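Local atomic coordinates of 4-hydroxybutyrate CoA-transferase (Porphyromonas gingivalis, PDB entry 3EH7), a protein that probably transfers coenzyme A from an acyl-CoA to a carboxylate, as a putative 4-hydroxybutyrate CoA-transferase of the acetyl-CoA hydrolase/transferase family. Residues S111-K115 / D116-I120; I172-S175 / K176-Y179; E278-Y281 / H282-K286. All coordinates share one frame; numbering follows the deposited sequence. Where two conformers were deposited one is given.

Contact 1: residues S111-K115 / D116-I120; sequences SMIRK and DILHI
Met112 and Leu118 meet on the buried side of this turn. CG of Met112 lies 3.4 Å from CB of Leu118. Met112 CG stands anti to the backbone N (chi1 177°) and the chain runs on extended to SE, 3.8 Å from Leu118 CB. It bends only at its last torsion, which turns CE towards Ile117. CB of Ile117 comes in at 3.6 Å from the same Met112 CG, the two side chains crossing at about a right angle. The methyl ends of Ile113 and Ile120 pack tighter than is usual for carbon, CD1 to CD1 at 3.4 Å. The backbone here is the C-terminal end of helix 109-114, which Lys115 leaves. Asp116, with positive phi, turns the chain back towards strand 122-127. Leu118 N closes the turn on Met112 O at 2.9 Å, nearly straight, while Asp116 N binds Ile113 O. The exposed side is looser. CD1 of Ile117 lies 3.8 Å from Lys115 CB, the two side chains side by side and pointing the same way. His119 ND1 donates to Asp116 OD1 at 3.3 Å, reaching it from above the carboxylate plane. In the second subunit, Gly403 packs on Met112 and Lys402 on Ile117.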
loop_
_atom_site.group_PDB
_atom_site.type_symbol
_atom_site.label_atom_id
_atom_site.label_comp_id
_atom_site.label_asym_id
_atom_site.label_seq_id
_atom_site.Cartn_x
_atom_site.Cartn_y
_atom_site.Cartn_z
ATOM N N SER A 111 12.392 -11.196 -3.710
ATOM C CA SER A 111 12.187 -12.139 -2.591
ATOM C C SER A 111 11.258 -13.289 -2.983
ATOM O O SER A 111 11.454 -14.435 -2.566
ATOM C CB SER A 111 11.676 -11.431 -1.346
ATOM O OG SER A 111 10.455 -10.779 -1.638
HETATM N N MSE A 112 10.258 -12.999 -3.808
HETATM C CA MSE A 112 9.357 -14.022 -4.313
HETATM C C MSE A 112 10.122 -15.022 -5.187
HETATM O O MSE A 112 9.815 -16.228 -5.204
HETATM C CB MSE A 112 8.216 -13.369 -5.089
HETATM C CG MSE A 112 7.271 -14.350 -5.705
HETATM SE SE MSE A 112 5.730 -13.557 -6.556
HETATM C CE MSE A 112 4.779 -12.913 -4.925
ATOM N N ILE A 113 11.123 -14.521 -5.908
ATOM C CA ILE A 113 11.969 -15.382 -6.704
ATOM C C ILE A 113 12.842 -16.218 -5.767
ATOM O O ILE A 113 12.921 -17.425 -5.922
ATOM C CB ILE A 113 12.870 -14.583 -7.716
ATOM C CG1 ILE A 113 12.014 -14.013 -8.841
ATOM C CG2 ILE A 113 13.989 -15.500 -8.298
ATOM C CD1 ILE A 113 12.779 -13.115 -9.805
ATOM N N ARG A 114 13.474 -15.579 -4.786
ATOM C CA ARG A 114 14.362 -16.294 -3.861
ATOM C C ARG A 114 13.634 -17.309 -3.003
ATOM O O ARG A 114 14.227 -18.310 -2.631
ATOM C CB ARG A 114 15.124 -15.349 -2.935
ATOM C CG ARG A 114 16.323 -14.710 -3.581
ATOM C CD ARG A 114 17.131 -13.947 -2.561
ATOM N NE ARG A 114 16.413 -12.770 -2.088
ATOM C CZ ARG A 114 16.412 -11.573 -2.694
ATOM N NH1 ARG A 114 17.081 -11.355 -3.836
ATOM N NH2 ARG A 114 15.739 -10.576 -2.153
ATOM N N LYS A 115 12.371 -17.050 -2.683
ATOM C CA LYS A 115 11.570 -17.995 -1.916
ATOM C C LYS A 115 10.851 -19.045 -2.772
ATOM O O LYS A 115 9.960 -19.743 -2.280
ATOM C CB LYS A 115 10.546 -17.241 -1.097
ATOM C CG LYS A 115 11.158 -16.420 -0.003
ATOM C CD LYS A 115 10.114 -15.443 0.551
ATOM C CE LYS A 115 10.711 -14.559 1.648
ATOM N NZ LYS A 115 11.049 -15.394 2.840
ATOM N N ASP A 116 11.234 -19.163 -4.045
ATOM C CA ASP A 116 10.559 -20.052 -4.986
ATOM C C ASP A 116 9.041 -19.895 -5.068
ATOM O O ASP A 116 8.357 -20.760 -5.611
ATOM C CB ASP A 116 10.910 -21.509 -4.678
ATOM C CG ASP A 116 11.932 -22.082 -5.628
ATOM O OD1 ASP A 116 12.551 -21.342 -6.424
ATOM O OD2 ASP A 116 12.124 -23.313 -5.566
ATOM N N ILE A 117 8.505 -18.783 -4.586
ATOM C CA ILE A 117 7.095 -18.479 -4.812
ATOM C C ILE A 117 6.852 -18.121 -6.295
ATOM O O ILE A 117 5.821 -18.479 -6.850
ATOM C CB ILE A 117 6.590 -17.366 -3.895
ATOM C CG1 ILE A 117 6.693 -17.775 -2.423
ATOM C CG2 ILE A 117 5.151 -16.998 -4.233
ATOM C CD1 ILE A 117 6.779 -16.585 -1.521
ATOM N N LEU A 118 7.800 -17.425 -6.926
ATOM C CA LEU A 118 7.829 -17.263 -8.386
ATOM C C LEU A 118 9.068 -17.970 -8.854
ATOM O O LEU A 118 10.175 -17.431 -8.728
ATOM C CB LEU A 118 7.868 -15.779 -8.785
ATOM C CG LEU A 118 8.097 -15.404 -10.257
ATOM C CD1 LEU A 118 6.980 -15.835 -11.152
ATOM C CD2 LEU A 118 8.248 -13.903 -10.354
ATOM N N HIS A 119 8.892 -19.190 -9.360
ATOM C CA HIS A 119 10.002 -20.052 -9.679
ATOM C C HIS A 119 10.500 -19.764 -11.086
ATOM O O HIS A 119 9.716 -19.725 -12.042
ATOM C CB HIS A 119 9.583 -21.528 -9.553
ATOM C CG HIS A 119 10.640 -22.499 -9.976
ATOM N ND1 HIS A 119 11.620 -22.955 -9.118
ATOM C CD2 HIS A 119 10.887 -23.085 -11.174
ATOM C CE1 HIS A 119 12.423 -23.783 -9.770
ATOM N NE2 HIS A 119 11.999 -23.881 -11.018
ATOM N N ILE A 120 11.812 -19.608 -11.213
ATOM C CA ILE A 120 12.437 -19.362 -12.493
ATOM C C ILE A 120 13.414 -20.500 -12.775
ATOM O O ILE A 120 14.390 -20.692 -12.045
ATOM C CB ILE A 120 13.166 -18.015 -12.488
ATOM C CG1 ILE A 120 12.141 -16.890 -12.558
ATOM C CG2 ILE A 120 14.157 -17.941 -13.644
ATOM C CD1 ILE A 120 12.668 -15.607 -12.057
#

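Contact 2: residues I172-S175 / K176-Y179; sequences IHIS and KLDY
A short 3-10 turn links strand 171-173, paired antiparallel with strand 135-137 in a two-stranded sheet, to strand 179-183 of the parallel sheet. His173 and Ile174 offer the carbonyls, and Lys176 and Leu177 return the N-H groups. Lys176 N binds His173 O at 3.0 Å, and Leu177 N binds Ile174 O at 3.2 Å. Both donors stand well above the plane of the carbonyl they meet. At the start of the turn, ND1 of the His173 ring accepts from Ser175 N at 3.1 Å and from Ser175 OG at 2.9 Å. With both groups donating to it, ND1 is probably the unprotonated nitrogen; NE2 makes a weak hydrogen bond to Asn133 O. Ser175 OG can reach ND1 because chi1 (73°) sets the hydroxyl between the backbone N and the carbonyl carbon. Both donors are tilted by about 30° from the ring plane. On the buried side, CG1 of Ile174 touches CD1 of Leu177 at 3.9 Å. The buried Ile172 meets the base of the exposed Lys176, CD1 to CB at 4.0 Å, while bends at chi2 and chi3 carry the rest of the lysine away. Arg14 NH1 bonds to the carbonyls of both Ile174 and Leu177. Ile172 and Leu177 also pack on Leu127 of strand 122-127. Successive i to i+3 backbone bonds of this kind are the mark of a 3-10 turn, here joining two strands.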
loop_
_atom_site.group_PDB
_atom_site.type_symbol
_atom_site.label_atom_id
_atom_site.label_comp_id
_atom_site.label_asym_id
_atom_site.label_seq_id
_atom_site.Cartn_x
_atom_site.Cartn_y
_atom_site.Cartn_z
ATOM N N ILE A 172 28.026 -9.831 -11.459
ATOM C CA ILE A 172 27.942 -11.252 -11.230
ATOM C C ILE A 172 29.241 -11.853 -11.746
ATOM O O ILE A 172 29.764 -11.442 -12.796
ATOM C CB ILE A 172 26.696 -11.882 -11.925
ATOM C CG1 ILE A 172 26.510 -13.335 -11.504
ATOM C CG2 ILE A 172 26.765 -11.724 -13.478
ATOM C CD1 ILE A 172 25.230 -13.966 -12.033
ATOM N N HIS A 173 29.784 -12.804 -10.994
ATOM C CA HIS A 173 30.967 -13.475 -11.427
ATOM C C HIS A 173 30.635 -14.427 -12.558
ATOM O O HIS A 173 29.623 -15.128 -12.522
ATOM C CB HIS A 173 31.606 -14.235 -10.284
ATOM C CG HIS A 173 33.032 -14.582 -10.544
ATOM N ND1 HIS A 173 33.419 -15.756 -11.148
ATOM C CD2 HIS A 173 34.170 -13.884 -10.312
ATOM C CE1 HIS A 173 34.733 -15.773 -11.267
ATOM N NE2 HIS A 173 35.210 -14.648 -10.759
ATOM N N ILE A 174 31.533 -14.467 -13.527
ATOM C CA ILE A 174 31.344 -15.184 -14.759
ATOM C C ILE A 174 31.248 -16.689 -14.525
ATOM O O ILE A 174 30.677 -17.402 -15.354
ATOM C CB ILE A 174 32.484 -14.842 -15.729
ATOM C CG1 ILE A 174 32.190 -15.321 -17.155
ATOM C CG2 ILE A 174 33.843 -15.385 -15.222
ATOM C CD1 ILE A 174 33.079 -14.616 -18.187
ATOM N N SER A 175 31.777 -17.156 -13.391
ATOM C CA SER A 175 31.742 -18.579 -13.013
ATOM C C SER A 175 30.318 -19.031 -12.684
ATOM O O SER A 175 30.047 -20.217 -12.676
ATOM C CB SER A 175 32.657 -18.841 -11.799
ATOM O OG SER A 175 32.080 -18.307 -10.616
ATOM N N LYS A 176 29.414 -18.093 -12.406
ATOM C CA LYS A 176 28.016 -18.453 -12.167
ATOM C C LYS A 176 27.240 -18.768 -13.457
ATOM O O LYS A 176 26.123 -19.208 -13.368
ATOM C CB LYS A 176 27.277 -17.333 -11.433
ATOM C CG LYS A 176 27.937 -16.889 -10.144
ATOM C CD LYS A 176 28.012 -17.976 -9.121
ATOM C CE LYS A 176 26.658 -18.268 -8.525
ATOM N NZ LYS A 176 26.895 -19.122 -7.322
ATOM N N LEU A 177 27.811 -18.505 -14.636
ATOM C CA LEU A 177 27.108 -18.692 -15.897
ATOM C C LEU A 177 27.274 -20.113 -16.398
ATOM O O LEU A 177 28.401 -20.561 -16.593
ATOM C CB LEU A 177 27.679 -17.752 -16.952
ATOM C CG LEU A 177 27.724 -16.275 -16.610
ATOM C CD1 LEU A 177 28.333 -15.512 -17.769
ATOM C CD2 LEU A 177 26.345 -15.818 -16.273
ATOM N N ASP A 178 26.167 -20.816 -16.627
ATOM C CA ASP A 178 26.226 -22.177 -17.161
ATOM C C ASP A 178 26.591 -22.154 -18.636
ATOM O O ASP A 178 27.400 -22.969 -19.094
ATOM C CB ASP A 178 24.904 -22.888 -16.943
ATOM C CG ASP A 178 24.548 -22.967 -15.480
ATOM O OD1 ASP A 178 25.289 -23.638 -14.758
ATOM O OD2 ASP A 178 23.594 -22.301 -15.036
ATOM N N TYR A 179 26.027 -21.206 -19.372
ATOM C CA TYR A 179 26.469 -20.965 -20.738
ATOM C C TYR A 179 26.689 -19.505 -20.992
ATOM O O TYR A 179 26.044 -18.653 -20.384
ATOM C CB TYR A 179 25.470 -21.509 -21.743
ATOM C CG TYR A 179 25.194 -22.957 -21.530
ATOM C CD1 TYR A 179 25.994 -23.932 -22.128
ATOM C CD2 TYR A 179 24.141 -23.365 -20.710
ATOM C CE1 TYR A 179 25.744 -25.284 -21.916
ATOM C CE2 TYR A 179 23.887 -24.704 -20.494
ATOM C CZ TYR A 179 24.679 -25.656 -21.094
ATOM O OH TYR A 179 24.410 -26.978 -20.879
#

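Contact 3: residues E278-Y281 / H282-K286; sequences EDVY and HFIDK
Ile284 packs against the preceding turn of its own helix, over Val280 and Tyr281. Its CG2 lies 3.3 Å from Val280 O and also faces the valine methyl CG1, at 4.3 Å. CG1 of Ile284 is 3.4 Å from Tyr281 O. A chi1 of 70° puts that branch between the backbone N and the carbonyl carbon. It lets CD1 come to the edge of the tyrosine ring, near its plane, 4.3 Å from Tyr281 CD1. CB of Phe283 comes within 3.5 Å of Asp279 O, and its ring turns away from this helix turn to helix 246-253.

Backbone bonds position these groups. His282 N binds Glu278 O, Phe283 N binds Asp279 O at 3.0 Å, and Ile284 N binds Val280 O. The three N-H groups each sit less than 20° from the plane of their carbonyl, the regular i to i+4 pattern of an alpha helix. The pattern fades at the next step. Asp285 N reaches Tyr281 O only weakly, at 3.5 Å, and also bonds to His282 O at 3.2 Å, an i to i+3 bond.

Further out, Tyr281 OH bonds to Tyr188 O and Gly276 N, and Asp285 OD1 takes the N-H of Tyr165. Asp279 makes a salt bridge to Arg253 of helix 246-253, which lies along one flank with Val249 against both Val280 and Phe283. The chain then runs on into strand 290-292 of the large mixed sheet.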
loop_
_atom_site.group_PDB
_atom_site.type_symbol
_atom_site.label_atom_id
_atom_site.label_comp_id
_atom_site.label_asym_id
_atom_site.label_seq_id
_atom_site.Cartn_x
_atom_site.Cartn_y
_atom_site.Cartn_z
ATOM N N GLU A 278 21.485 5.870 -27.672
ATOM C CA GLU A 278 22.866 5.410 -27.624
ATOM C C GLU A 278 23.710 6.362 -26.778
ATOM O O GLU A 278 24.646 5.947 -26.090
ATOM C CB GLU A 278 23.420 5.259 -29.044
ATOM C CG GLU A 278 24.427 4.126 -29.208
ATOM C CD GLU A 278 24.036 2.823 -28.485
ATOM O OE1 GLU A 278 22.833 2.398 -28.508
ATOM O OE2 GLU A 278 24.957 2.226 -27.878
ATOM N N ASP A 279 23.343 7.634 -26.780
ATOM C CA ASP A 279 24.024 8.620 -25.962
ATOM C C ASP A 279 23.930 8.319 -24.476
ATOM O O ASP A 279 24.923 8.459 -23.763
ATOM C CB ASP A 279 23.455 10.008 -26.227
ATOM C CG ASP A 279 24.202 11.090 -25.497
ATOM O OD1 ASP A 279 25.433 10.985 -25.305
ATOM O OD2 ASP A 279 23.548 12.066 -25.103
ATOM N N VAL A 280 22.749 7.926 -23.992
ATOM C CA VAL A 280 22.594 7.586 -22.566
ATOM C C VAL A 280 23.499 6.416 -22.181
ATOM O O VAL A 280 24.147 6.440 -21.119
ATOM C CB VAL A 280 21.131 7.249 -22.199
ATOM C CG1 VAL A 280 21.052 6.499 -20.876
ATOM C CG2 VAL A 280 20.321 8.523 -22.130
ATOM N N TYR A 281 23.543 5.412 -23.056
ATOM C CA TYR A 281 24.319 4.229 -22.827
ATOM C C TYR A 281 25.831 4.511 -22.799
ATOM O O TYR A 281 26.544 3.851 -22.056
ATOM C CB TYR A 281 23.974 3.163 -23.865
ATOM C CG TYR A 281 22.495 2.812 -23.918
ATOM C CD1 TYR A 281 21.716 2.796 -22.765
ATOM C CD2 TYR A 281 21.887 2.491 -25.119
ATOM C CE1 TYR A 281 20.352 2.473 -22.819
ATOM C CE2 TYR A 281 20.546 2.170 -25.183
ATOM C CZ TYR A 281 19.781 2.162 -24.028
ATOM O OH TYR A 281 18.453 1.837 -24.079
ATOM N N HIS A 282 26.302 5.490 -23.582
ATOM C CA HIS A 282 27.699 5.957 -23.495
ATOM C C HIS A 282 27.946 6.753 -22.200
ATOM O O HIS A 282 28.927 6.530 -21.521
ATOM C CB HIS A 282 28.090 6.795 -24.727
ATOM C CG HIS A 282 29.464 7.391 -24.642
ATOM N ND1 HIS A 282 29.681 8.741 -24.444
ATOM C CD2 HIS A 282 30.694 6.819 -24.698
ATOM C CE1 HIS A 282 30.982 8.980 -24.414
ATOM N NE2 HIS A 282 31.620 7.830 -24.558
ATOM N N PHE A 283 27.038 7.658 -21.852
ATOM C CA PHE A 283 27.177 8.453 -20.633
ATOM C C PHE A 283 27.285 7.597 -19.338
ATOM O O PHE A 283 28.030 7.950 -18.415
ATOM C CB PHE A 283 26.010 9.433 -20.534
ATOM C CG PHE A 283 25.915 10.141 -19.226
ATOM C CD1 PHE A 283 26.679 11.258 -18.981
ATOM C CD2 PHE A 283 25.042 9.690 -18.241
ATOM C CE1 PHE A 283 26.601 11.920 -17.782
ATOM C CE2 PHE A 283 24.949 10.350 -17.022
ATOM C CZ PHE A 283 25.738 11.486 -16.804
ATOM N N ILE A 284 26.563 6.477 -19.278
ATOM C CA ILE A 284 26.547 5.654 -18.067
ATOM C C ILE A 284 27.709 4.661 -18.007
ATOM O O ILE A 284 27.992 4.124 -16.945
ATOM C CB ILE A 284 25.212 4.860 -17.905
ATOM C CG1 ILE A 284 25.119 3.745 -18.972
ATOM C CG2 ILE A 284 24.026 5.835 -17.902
ATOM C CD1 ILE A 284 23.794 3.015 -19.039
ATOM N N ASP A 285 28.358 4.409 -19.144
ATOM C CA ASP A 285 29.365 3.362 -19.234
ATOM C C ASP A 285 30.554 3.708 -18.341
ATOM O O ASP A 285 31.166 4.757 -18.505
ATOM C CB ASP A 285 29.810 3.182 -20.689
ATOM C CG ASP A 285 30.729 1.998 -20.887
ATOM O OD1 ASP A 285 30.725 1.071 -20.073
ATOM O OD2 ASP A 285 31.468 1.982 -21.872
ATOM N N LYS A 286 30.835 2.853 -17.361
ATOM C CA LYS A 286 31.933 3.099 -16.417
ATOM C C LYS A 286 31.817 4.450 -15.704
ATOM O O LYS A 286 32.821 5.029 -15.296
ATOM C CB LYS A 286 33.286 2.987 -17.128
ATOM C CG LYS A 286 33.558 1.613 -17.711
ATOM C CD LYS A 286 34.777 1.623 -18.645
ATOM C CE LYS A 286 35.520 0.268 -18.639
ATOM N NZ LYS A 286 34.576 -0.908 -18.515
#

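How the contacts relate
The three contacts follow one another along the chain, and none touches another. Contacts 1 and 2 belong to the N-terminal acetyl-CoA hydrolase/transferase domain and contact 3 to the C-terminal one. Contacts 1 and 2 lie 20 Å apart between centres, with nearest atoms about 10 Å apart. They share the six-stranded parallel sheet: contact 1 leads into strand 122-127 and contact 2 into strand 179-183. Contact 3 belongs to the half built on the large mixed sheet, its centre 24 Å from that of contact 2 and 32 Å from that of contact 1. Of the three, contact 1 alone meets the second subunit.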